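Local coordinates for phosphotriesterase homology protein (Escherichia coli, PDB 1BF6), which uses two zinc ions to hydrolyse esters, including phosphorylated glyceryl acetates, which must carry a phosphate group, and aromatic acetates and propionates, at residues L196-I199 with Y204-F207. Sequence-based numbering, arbitrary orientation.
Sequences LKMI and YVQF
Met198 and Ile199 meet Val205 through aliphatic groups alone, with no flat group between them. The strand's two rings have neighbours elsewhere: Tyr204 packs edge-to-face with Phe289, and Phe207 lies against Met224, Leu225 and Leu228 of helix 218-230. Val205 points toward the helix; its CG1 is shared by Met198 and Ile199, while CG2 meets Ile199 alone. Met198 CB comes within 4.0 Å of Val205 CG1, so the first carbon of methionine does the touching here, while the residue also packs on Leu165 and Leu168 of helix 164-173. Ile199 works by its longer branch. With CG1 anti to the carbonyl carbon (chi1 -69°) and CD1 extended beyond it (chi2 174°), the branch crosses the valine at about a right angle; Ile199 CD1 ends 3.9 Å from Val205 CG2, and Ile199 CG1 lies 4.1 Å from both Val205 CG1 and Val205 CG2. A compact, beta-branched valine suits an extended strand and offers both gamma methyls to the helix; an alanine here would probably open a gap beside Ile199 CD1 and Met198 CB. Strand 181-183, helix 192-200 and strand 204-207 form a beta-alpha-beta unit, and this apolar layer between helix and parallel strand is characteristic of the TIM barrel.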
ATOM      1  N   LEU A 196       5.595  16.874   5.219  1.00  8.73           N
ATOM      2  CA  LEU A 196       6.785  17.622   4.809  1.00 11.00           C
ATOM      3  C   LEU A 196       8.025  17.104   5.550  1.00 12.13           C
ATOM      4  O   LEU A 196       9.103  16.951   4.961  1.00 12.41           O
ATOM      5  CB  LEU A 196       6.585  19.118   5.068  1.00 10.75           C
ATOM      6  CG  LEU A 196       5.523  19.781   4.184  1.00  9.13           C
ATOM      7  CD1 LEU A 196       5.321  21.213   4.623  1.00  8.51           C
ATOM      8  CD2 LEU A 196       5.944  19.701   2.724  1.00  8.72           C
ATOM      9  N   LYS A 197       7.845  16.778   6.828  1.00 11.36           N
ATOM     10  CA  LYS A 197       8.931  16.248   7.645  1.00 11.92           C
ATOM     11  C   LYS A 197       9.342  14.869   7.160  1.00 10.78           C
ATOM     12  O   LYS A 197      10.537  14.589   7.016  1.00 11.95           O
ATOM     13  CB  LYS A 197       8.526  16.223   9.123  1.00 12.04           C
ATOM     14  CG  LYS A 197       8.412  17.628   9.704  1.00 14.70           C
ATOM     15  CD  LYS A 197       7.915  17.647  11.136  1.00 17.41           C
ATOM     16  CE  LYS A 197       7.804  19.075  11.648  1.00 18.07           C
ATOM     17  NZ  LYS A 197       7.222  19.108  13.020  1.00 20.26           N
ATOM     18  N   MET A 198       8.361  14.027   6.842  1.00  9.07           N
ATOM     19  CA  MET A 198       8.657  12.683   6.354  1.00  9.67           C
ATOM     20  C   MET A 198       9.430  12.736   5.048  1.00 10.78           C
ATOM     21  O   MET A 198      10.413  12.009   4.869  1.00  9.36           O
ATOM     22  CB  MET A 198       7.376  11.852   6.184  1.00 11.33           C
ATOM     23  CG  MET A 198       6.682  11.533   7.499  1.00 12.63           C
ATOM     24  SD  MET A 198       5.265  10.456   7.303  1.00 15.59           S
ATOM     25  CE  MET A 198       3.966  11.643   7.162  1.00 15.09           C
ATOM     26  N   ILE A 199       8.996  13.610   4.139  1.00  9.23           N
ATOM     27  CA  ILE A 199       9.677  13.766   2.863  1.00 11.17           C
ATOM     28  C   ILE A 199      11.101  14.320   3.099  1.00  9.55           C
ATOM     29  O   ILE A 199      12.046  13.905   2.438  1.00 10.23           O
ATOM     30  CB  ILE A 199       8.863  14.694   1.908  1.00 11.34           C
ATOM     31  CG1 ILE A 199       7.569  13.983   1.478  1.00 11.00           C
ATOM     32  CG2 ILE A 199       9.714  15.101   0.689  1.00 12.18           C
ATOM     33  CD1 ILE A 199       6.620  14.858   0.648  1.00  8.49           C
ATOM     34  N   TYR A 204       9.093   8.208   1.098  1.00  7.61           N
ATOM     35  CA  TYR A 204       8.002   8.470   0.145  1.00  7.16           C
ATOM     36  C   TYR A 204       6.720   8.458   0.986  1.00 10.53           C
ATOM     37  O   TYR A 204       6.669   7.823   2.055  1.00  9.25           O
ATOM     38  CB  TYR A 204       7.893   7.388  -0.916  1.00  7.44           C
ATOM     39  CG  TYR A 204       8.911   7.490  -2.025  1.00  8.21           C
ATOM     40  CD1 TYR A 204      10.242   7.141  -1.809  1.00  8.26           C
ATOM     41  CD2 TYR A 204       8.530   7.890  -3.314  1.00 10.65           C
ATOM     42  CE1 TYR A 204      11.173   7.179  -2.841  1.00  8.01           C
ATOM     43  CE2 TYR A 204       9.452   7.931  -4.364  1.00  8.62           C
ATOM     44  CZ  TYR A 204      10.778   7.572  -4.117  1.00 10.95           C
ATOM     45  OH  TYR A 204      11.705   7.599  -5.135  1.00  9.83           O
ATOM     46  N   VAL A 205       5.718   9.212   0.543  1.00  7.89           N
ATOM     47  CA  VAL A 205       4.430   9.293   1.234  1.00  7.91           C
ATOM     48  C   VAL A 205       3.305   8.896   0.272  1.00  9.60           C
ATOM     49  O   VAL A 205       3.429   9.046  -0.950  1.00  7.61           O
ATOM     50  CB  VAL A 205       4.158  10.705   1.813  1.00  8.38           C
ATOM     51  CG1 VAL A 205       5.142  11.012   2.949  1.00  8.49           C
ATOM     52  CG2 VAL A 205       4.247  11.775   0.704  1.00  8.23           C
ATOM     53  N   GLN A 206       2.221   8.360   0.828  1.00  9.66           N
ATOM     54  CA  GLN A 206       1.097   7.932   0.015  1.00  8.29           C
ATOM     55  C   GLN A 206      -0.257   8.534   0.364  1.00  8.94           C
ATOM     56  O   GLN A 206      -0.602   8.698   1.532  1.00  7.83           O
ATOM     57  CB  GLN A 206       0.977   6.418   0.041  1.00  9.09           C
ATOM     58  CG  GLN A 206       2.092   5.731  -0.690  1.00  8.88           C
ATOM     59  CD  GLN A 206       2.085   4.240  -0.522  1.00 10.59           C
ATOM     60  OE1 GLN A 206       1.159   3.646   0.070  1.00 12.55           O
ATOM     61  NE2 GLN A 206       3.135   3.610  -1.025  1.00  5.92           N
ATOM     62  N   PHE A 207      -0.961   8.963  -0.686  1.00  7.92           N
ATOM     63  CA  PHE A 207      -2.318   9.482  -0.583  1.00  7.32           C
ATOM     64  C   PHE A 207      -3.033   8.280  -1.199  1.00  6.35           C
ATOM     65  O   PHE A 207      -3.280   8.227  -2.414  1.00  6.87           O
ATOM     66  CB  PHE A 207      -2.510  10.748  -1.443  1.00  7.75           C
ATOM     67  CG  PHE A 207      -1.929  12.010  -0.829  1.00 11.34           C
ATOM     68  CD1 PHE A 207      -0.580  12.081  -0.454  1.00 10.62           C
ATOM     69  CD2 PHE A 207      -2.731  13.137  -0.632  1.00  9.72           C
ATOM     70  CE1 PHE A 207      -0.048  13.253   0.111  1.00 11.98           C
ATOM     71  CE2 PHE A 207      -2.209  14.309  -0.071  1.00 10.00           C
ATOM     72  CZ  PHE A 207      -0.861  14.368   0.303  1.00 10.16           C
TER